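Long-range contacts in proline dehydrogenase (Bradyrhizobium japonicum USDA 110, PDB 3HAZ), which probably oxidises L-proline to L-glutamate in two steps, pairing an FAD-dependent proline dehydrogenase with an NAD-dependent 1-pyrroline-5-carboxylate dehydrogenase in one chain: residues Gln843-His848 / Glu885-Pro890; Leu821-Pro826 / Gly867-Pro872. All blocks are in the same frame, centred on the assembly; numbering follows the deposited sequence.

Interaction 1 (Gln843-His848 / Glu885-Pro890); sequences QRLDAH and EEVFGP. With NAD (nicotinamide-adenine-dinucleotide), chain D.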
loop_
_atom_site.group_PDB
_atom_site.type_symbol
_atom_site.label_atom_id
_atom_site.label_comp_id
_atom_site.label_asym_id
_atom_site.label_seq_id
_atom_site.Cartn_x
_atom_site.Cartn_y
_atom_site.Cartn_z
ATOM N N GLN A 843 24.333 -26.102 55.169
ATOM C CA GLN A 843 25.442 -25.784 56.067
ATOM C C GLN A 843 26.030 -24.399 55.789
ATOM O O GLN A 843 26.314 -23.637 56.710
ATOM C CB GLN A 843 26.542 -26.850 55.976
ATOM N N ARG A 844 26.219 -24.086 54.516
ATOM C CA ARG A 844 26.741 -22.787 54.116
ATOM C C ARG A 844 25.765 -21.682 54.513
ATOM O O ARG A 844 26.162 -20.624 55.013
ATOM C CB ARG A 844 26.974 -22.772 52.606
ATOM C CG ARG A 844 27.869 -21.651 52.118
ATOM C CD ARG A 844 28.433 -21.963 50.735
ATOM N NE ARG A 844 29.038 -23.293 50.670
ATOM C CZ ARG A 844 28.611 -24.276 49.879
ATOM N NH1 ARG A 844 29.224 -25.453 49.889
ATOM N NH2 ARG A 844 27.576 -24.081 49.070
ATOM N N LEU A 845 24.481 -21.929 54.287
ATOM C CA LEU A 845 23.454 -20.964 54.665
ATOM C C LEU A 845 23.415 -20.778 56.185
ATOM O O LEU A 845 23.362 -19.655 56.690
ATOM C CB LEU A 845 22.090 -21.402 54.125
ATOM C CG LEU A 845 22.001 -21.363 52.593
ATOM C CD1 LEU A 845 20.668 -21.895 52.090
ATOM C CD2 LEU A 845 22.241 -19.945 52.099
ATOM N N ASP A 846 23.454 -21.888 56.913
ATOM C CA ASP A 846 23.394 -21.827 58.366
ATOM C C ASP A 846 24.591 -21.074 58.936
ATOM O O ASP A 846 24.474 -20.381 59.947
ATOM C CB ASP A 846 23.305 -23.234 58.962
ATOM C CG ASP A 846 21.914 -23.829 58.838
ATOM O OD1 ASP A 846 20.991 -23.098 58.414
ATOM O OD2 ASP A 846 21.741 -25.022 59.164
ATOM N N ALA A 847 25.740 -21.211 58.283
ATOM C CA ALA A 847 26.945 -20.509 58.716
ATOM C C ALA A 847 26.790 -18.999 58.548
ATOM O O ALA A 847 27.153 -18.232 59.439
ATOM C CB ALA A 847 28.166 -21.014 57.949
ATOM N N HIS A 848 26.253 -18.575 57.405
ATOM C CA HIS A 848 25.993 -17.155 57.161
ATOM C C HIS A 848 24.968 -16.589 58.143
ATOM O O HIS A 848 25.102 -15.459 58.626
ATOM C CB HIS A 848 25.501 -16.931 55.727
ATOM C CG HIS A 848 25.193 -15.500 55.413
ATOM N ND1 HIS A 848 26.172 -14.576 55.118
ATOM C CD2 HIS A 848 24.015 -14.834 55.344
ATOM C CE1 HIS A 848 25.613 -13.401 54.890
ATOM N NE2 HIS A 848 24.304 -13.531 55.015
ATOM N N GLU A 885 28.944 -11.362 49.812
ATOM C CA GLU A 885 28.834 -12.559 48.988
ATOM C C GLU A 885 27.397 -12.810 48.575
ATOM O O GLU A 885 26.462 -12.344 49.228
ATOM C CB GLU A 885 29.344 -13.785 49.745
ATOM C CG GLU A 885 30.229 -13.477 50.931
ATOM C CD GLU A 885 30.080 -14.509 52.035
ATOM O OE1 GLU A 885 30.157 -15.721 51.727
ATOM O OE2 GLU A 885 29.875 -14.109 53.206
ATOM N N GLU A 886 27.228 -13.547 47.484
ATOM C CA GLU A 886 25.927 -14.089 47.141
ATOM C C GLU A 886 25.653 -15.271 48.067
ATOM O O GLU A 886 26.388 -16.258 48.059
ATOM C CB GLU A 886 25.908 -14.552 45.684
ATOM C CG GLU A 886 24.553 -15.085 45.207
ATOM C CD GLU A 886 24.651 -15.844 43.885
ATOM O OE1 GLU A 886 25.605 -16.633 43.727
ATOM O OE2 GLU A 886 23.778 -15.653 43.010
ATOM N N VAL A 887 24.609 -15.165 48.879
ATOM C CA VAL A 887 24.210 -16.267 49.747
ATOM C C VAL A 887 22.947 -16.885 49.165
ATOM O O VAL A 887 21.885 -16.254 49.146
ATOM C CB VAL A 887 23.964 -15.780 51.190
ATOM C CG1 VAL A 887 23.876 -16.966 52.148
ATOM C CG2 VAL A 887 25.082 -14.847 51.615
ATOM N N PHE A 888 23.068 -18.119 48.688
ATOM C CA PHE A 888 22.063 -18.705 47.802
ATOM C C PHE A 888 20.917 -19.370 48.564
ATOM O O PHE A 888 20.718 -20.579 48.476
ATOM C CB PHE A 888 22.728 -19.698 46.824
ATOM C CG PHE A 888 22.079 -19.736 45.460
ATOM C CD1 PHE A 888 22.162 -18.645 44.610
ATOM C CD2 PHE A 888 21.384 -20.859 45.037
ATOM C CE1 PHE A 888 21.559 -18.665 43.361
ATOM C CE2 PHE A 888 20.779 -20.894 43.788
ATOM C CZ PHE A 888 20.864 -19.793 42.948
ATOM N N GLY A 889 20.157 -18.570 49.307
ATOM C CA GLY A 889 19.062 -19.090 50.105
ATOM C C GLY A 889 18.049 -18.027 50.478
ATOM O O GLY A 889 18.134 -16.889 50.010
ATOM N N PRO A 890 17.084 -18.393 51.335
ATOM C CA PRO A 890 15.966 -17.521 51.732
ATOM C C PRO A 890 16.408 -16.475 52.747
ATOM O O PRO A 890 15.844 -16.422 53.833
ATOM C CB PRO A 890 14.990 -18.480 52.430
ATOM C CG PRO A 890 15.670 -19.839 52.490
ATOM C CD PRO A 890 17.104 -19.659 52.089
HETATM P PA NAD D . 28.464 -24.166 40.361
HETATM O O1A NAD D . 29.639 -23.101 39.940
HETATM O O2A NAD D . 28.712 -24.667 41.722
HETATM O O5B NAD D . 28.518 -25.425 39.266
HETATM C C5B NAD D . 27.542 -25.483 38.235
HETATM C C4B NAD D . 27.972 -26.437 37.109
HETATM O O4B NAD D . 29.399 -26.360 36.731
HETATM C C3B NAD D . 27.801 -27.979 37.428
HETATM O O3B NAD D . 27.157 -28.813 36.513
HETATM C C2B NAD D . 29.188 -28.330 37.957
HETATM O O2B NAD D . 29.495 -29.663 38.299
HETATM C C1B NAD D . 30.021 -27.618 36.982
HETATM N N9A NAD D . 31.387 -27.414 37.486
HETATM C C8A NAD D . 31.787 -27.332 38.781
HETATM N N7A NAD D . 33.198 -27.122 38.791
HETATM C C5A NAD D . 33.642 -27.079 37.449
HETATM C C6A NAD D . 34.902 -26.903 36.890
HETATM N N6A NAD D . 36.055 -26.716 37.756
HETATM N N1A NAD D . 35.055 -26.901 35.540
HETATM C C2A NAD D . 33.953 -27.078 34.720
HETATM N N3A NAD D . 32.711 -27.253 35.269
HETATM C C4A NAD D . 32.557 -27.253 36.638
HETATM O O3 NAD D . 26.949 -23.454 40.238
HETATM P PN NAD D . 25.635 -24.177 40.978
HETATM O O1N NAD D . 26.015 -24.501 42.567
HETATM O O2N NAD D . 25.288 -25.415 40.277
HETATM O O5D NAD D . 24.324 -23.146 40.935
HETATM C C5D NAD D . 24.321 -21.976 41.740
HETATM C C4D NAD D . 24.963 -20.764 41.033
HETATM O O4D NAD D . 24.660 -20.602 39.580
HETATM C C3D NAD D . 24.793 -19.300 41.628
HETATM O O3D NAD D . 25.939 -18.559 41.975
HETATM C C2D NAD D . 23.801 -18.707 40.604
HETATM O O2D NAD D . 23.371 -17.362 40.691
HETATM C C1D NAD D . 24.332 -19.249 39.340
HETATM N N1N NAD D . 23.267 -19.187 38.330
HETATM C C2N NAD D . 23.188 -18.067 37.482
HETATM C C3N NAD D . 22.121 -17.990 36.488
HETATM C C7N NAD D . 22.042 -16.770 35.553
HETATM O O7N NAD D . 21.320 -16.802 34.622
HETATM N N7N NAD D . 22.946 -15.652 35.737
HETATM C C4N NAD D . 21.126 -19.086 36.381
HETATM C C5N NAD D . 21.209 -20.199 37.221
HETATM C C6N NAD D . 22.290 -20.281 38.229
#

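Interaction 2 (Leu821-Pro826 / Gly867-Pro872); sequences LKIGDP and GCFVAP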
loop_
_atom_site.group_PDB
_atom_site.type_symbol
_atom_site.label_atom_id
_atom_site.label_comp_id
_atom_site.label_asym_id
_atom_site.label_seq_id
_atom_site.Cartn_x
_atom_site.Cartn_y
_atom_site.Cartn_z
ATOM N N LEU A 821 4.526 -17.994 55.350
ATOM C CA LEU A 821 4.932 -18.971 54.346
ATOM C C LEU A 821 5.025 -20.378 54.938
ATOM O O LEU A 821 5.697 -20.596 55.945
ATOM C CB LEU A 821 6.270 -18.586 53.717
ATOM C CG LEU A 821 6.352 -17.197 53.081
ATOM C CD1 LEU A 821 7.746 -16.966 52.518
ATOM C CD2 LEU A 821 5.304 -17.033 51.994
ATOM N N LYS A 822 4.351 -21.333 54.308
ATOM C CA LYS A 822 4.481 -22.723 54.726
ATOM C C LYS A 822 5.758 -23.327 54.154
ATOM O O LYS A 822 5.975 -23.308 52.944
ATOM C CB LYS A 822 3.272 -23.554 54.300
ATOM C CG LYS A 822 3.289 -24.970 54.872
ATOM C CD LYS A 822 1.976 -25.688 54.614
ATOM C CE LYS A 822 1.698 -26.732 55.684
ATOM N NZ LYS A 822 2.828 -27.688 55.831
ATOM N N ILE A 823 6.600 -23.842 55.043
ATOM C CA ILE A 823 7.852 -24.485 54.682
ATOM C C ILE A 823 7.646 -25.971 54.878
ATOM O O ILE A 823 7.141 -26.388 55.916
ATOM C CB ILE A 823 8.990 -24.052 55.632
ATOM C CG1 ILE A 823 9.138 -22.531 55.635
ATOM C CG2 ILE A 823 10.305 -24.724 55.253
ATOM C CD1 ILE A 823 9.956 -22.013 56.799
ATOM N N GLY A 824 8.024 -26.777 53.892
ATOM C CA GLY A 824 7.854 -28.211 54.024
ATOM C C GLY A 824 7.959 -28.980 52.726
ATOM O O GLY A 824 8.556 -28.504 51.758
ATOM N N ASP A 825 7.393 -30.185 52.716
ATOM C CA ASP A 825 7.412 -31.042 51.531
ATOM C C ASP A 825 6.841 -30.308 50.324
ATOM O O ASP A 825 5.671 -29.925 50.327
ATOM C CB ASP A 825 6.622 -32.332 51.783
ATOM C CG ASP A 825 6.731 -33.323 50.633
ATOM O OD1 ASP A 825 7.101 -32.911 49.516
ATOM O OD2 ASP A 825 6.451 -34.524 50.847
ATOM N N PRO A 826 7.667 -30.123 49.283
ATOM C CA PRO A 826 7.286 -29.415 48.054
ATOM C C PRO A 826 6.118 -30.073 47.315
ATOM O O PRO A 826 5.492 -29.430 46.472
ATOM C CB PRO A 826 8.564 -29.492 47.206
ATOM C CG PRO A 826 9.307 -30.663 47.767
ATOM C CD PRO A 826 9.078 -30.539 49.233
ATOM N N GLY A 867 15.342 -31.519 58.636
ATOM C CA GLY A 867 15.776 -31.904 57.303
ATOM C C GLY A 867 16.493 -30.784 56.577
ATOM O O GLY A 867 16.887 -29.790 57.194
ATOM N N CYS A 868 16.652 -30.942 55.264
ATOM C CA CYS A 868 17.357 -29.957 54.447
ATOM C C CYS A 868 16.523 -28.702 54.218
ATOM O O CYS A 868 16.300 -28.300 53.075
ATOM C CB CYS A 868 17.768 -30.556 53.093
ATOM S SG CYS A 868 19.456 -31.203 53.023
ATOM N N PHE A 869 16.062 -28.089 55.302
ATOM C CA PHE A 869 15.268 -26.875 55.203
ATOM C C PHE A 869 15.988 -25.684 55.818
ATOM O O PHE A 869 16.647 -25.805 56.854
ATOM C CB PHE A 869 13.915 -27.063 55.889
ATOM C CG PHE A 869 13.011 -28.029 55.190
ATOM C CD1 PHE A 869 13.035 -29.378 55.511
ATOM C CD2 PHE A 869 12.135 -27.593 54.214
ATOM C CE1 PHE A 869 12.202 -30.273 54.866
ATOM C CE2 PHE A 869 11.298 -28.479 53.565
ATOM C CZ PHE A 869 11.330 -29.821 53.890
ATOM N N VAL A 870 15.855 -24.535 55.163
ATOM C CA VAL A 870 16.250 -23.259 55.746
ATOM C C VAL A 870 15.097 -22.263 55.599
ATOM O O VAL A 870 14.634 -22.007 54.493
ATOM C CB VAL A 870 17.511 -22.693 55.076
ATOM C CG1 VAL A 870 17.872 -21.352 55.689
ATOM C CG2 VAL A 870 18.667 -23.672 55.220
ATOM N N ALA A 871 14.627 -21.718 56.716
ATOM C CA ALA A 871 13.499 -20.794 56.706
ATOM C C ALA A 871 13.920 -19.386 56.287
ATOM O O ALA A 871 15.097 -19.039 56.350
ATOM C CB ALA A 871 12.821 -20.764 58.087
ATOM N N PRO A 872 12.951 -18.568 55.854
ATOM C CA PRO A 872 13.241 -17.162 55.561
ATOM C C PRO A 872 13.879 -16.454 56.758
ATOM O O PRO A 872 13.485 -16.649 57.910
ATOM C CB PRO A 872 11.855 -16.577 55.260
ATOM C CG PRO A 872 11.079 -17.743 54.731
ATOM C CD PRO A 872 11.552 -18.919 55.546
#

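Interaction 1 (Gln843-His848 / Glu885-Pro890)
One face of the His848 imidazole is covered by Val887, whose CG2 lies 3.6 Å from the centroid of the His848 ring and 7° off its normal, a CH-pi contact placed almost exactly over the centre. The Glu885 carboxylate approaches the same ring obliquely; its OE2 stays 4.2 Å from His848 ND1, too far for a hydrogen bond, while NE2 of His848 is hydrogen-bonded to His893. The Phe888 ring belongs to the cofactor side: C5D of NAD lies over one of its faces, offset toward the rim. Val887 also serves the helix through its other methyl. CG1, anti to the backbone N (chi1 -166°), meets Leu845 CD2 at 3.4 Å, closer than ordinary van der Waals contact. Helix 839-855 of the aldehyde dehydrogenase fold thus packs on the loop that carries the NAD-binding Glu886, and Phe888 centres an inverse gamma turn there. Leu845 CD1 rests 3.8 Å from Gly889 CA, a closeness that the lack of a side chain at Gly889 permits. On the loop's cofactor side the Glu886 carboxylate accepts hydrogen bonds from two ribose hydroxyls, O3D of NAD at 2.6 Å from OE1 of Glu886 and O2D at 2.9 Å from OE2; OE2 also accepts one from Gly763 N.

Interaction 2 (Leu821-Pro826 / Gly867-Pro872)
The carbonyl oxygen of Gly824 meets the edge of the Phe869 ring, lying near the ring plane 3.3 Å from CE2 of Phe869, on the rim where the ring C-H bonds point; no hydrogen bond links the two segments. Phe869 CZ also lies 3.7 Å from the carbonyl carbon of Gly824, which places the ring edge beside the peptide. With CG anti to its own carbonyl carbon (chi1 -68°), Phe869 has its ring set beside 821-826, where CD2 meets CG2 of Ile823 at 3.6 Å. These are two loop segments of the aldehyde dehydrogenase region, one following helix 804-819 and the other leading into strand 873-876, and their touching parts run 169° apart, nearly antiparallel. Ile823 bridges them with both branches: beyond CG2, its CD1 presses on Ala871 CB at 3.4 Å, tighter than usual, and the same CD1 of Ile823 meets CD of the Pro872 ring at 3.7 Å. Replacing Phe869 with an alanine would probably leave the Gly824 carbonyl without its aromatic edge and take from Ile823 CG2 the ring carbon it rests on. Farther along, Leu821 passes obliquely over Pro872, its CD1 4.1 Å from Pro872 CG, and both residues also pack on Phe787 of helix 775-787.

In the fold
Both interactions are partly buried and lie in the aldehyde dehydrogenase region, their segments alternating along the chain. In interaction 1 Leu845, Val887 and Gly889 are buried; Ile823 and Phe869, which carry interaction 2, are partly exposed, with Ala871 and Pro872 buried behind them. They meet directly: Pro890 CG lies 3.1 Å from Val870 O. Helix 839-855 serves both, contributing 843-848 to interaction 1 and lying against Val870 in interaction 2. Residues 867-872 and 885-890 lead into strands 873-876 and 891-897, which pair in parallel in one sheet. Neither contact has a hydrogen bond between its segments. Interaction 1 pairs a helix with a loop whose far side grips NAD ribose, whereas interaction 2 joins two loops away from the annotated sites.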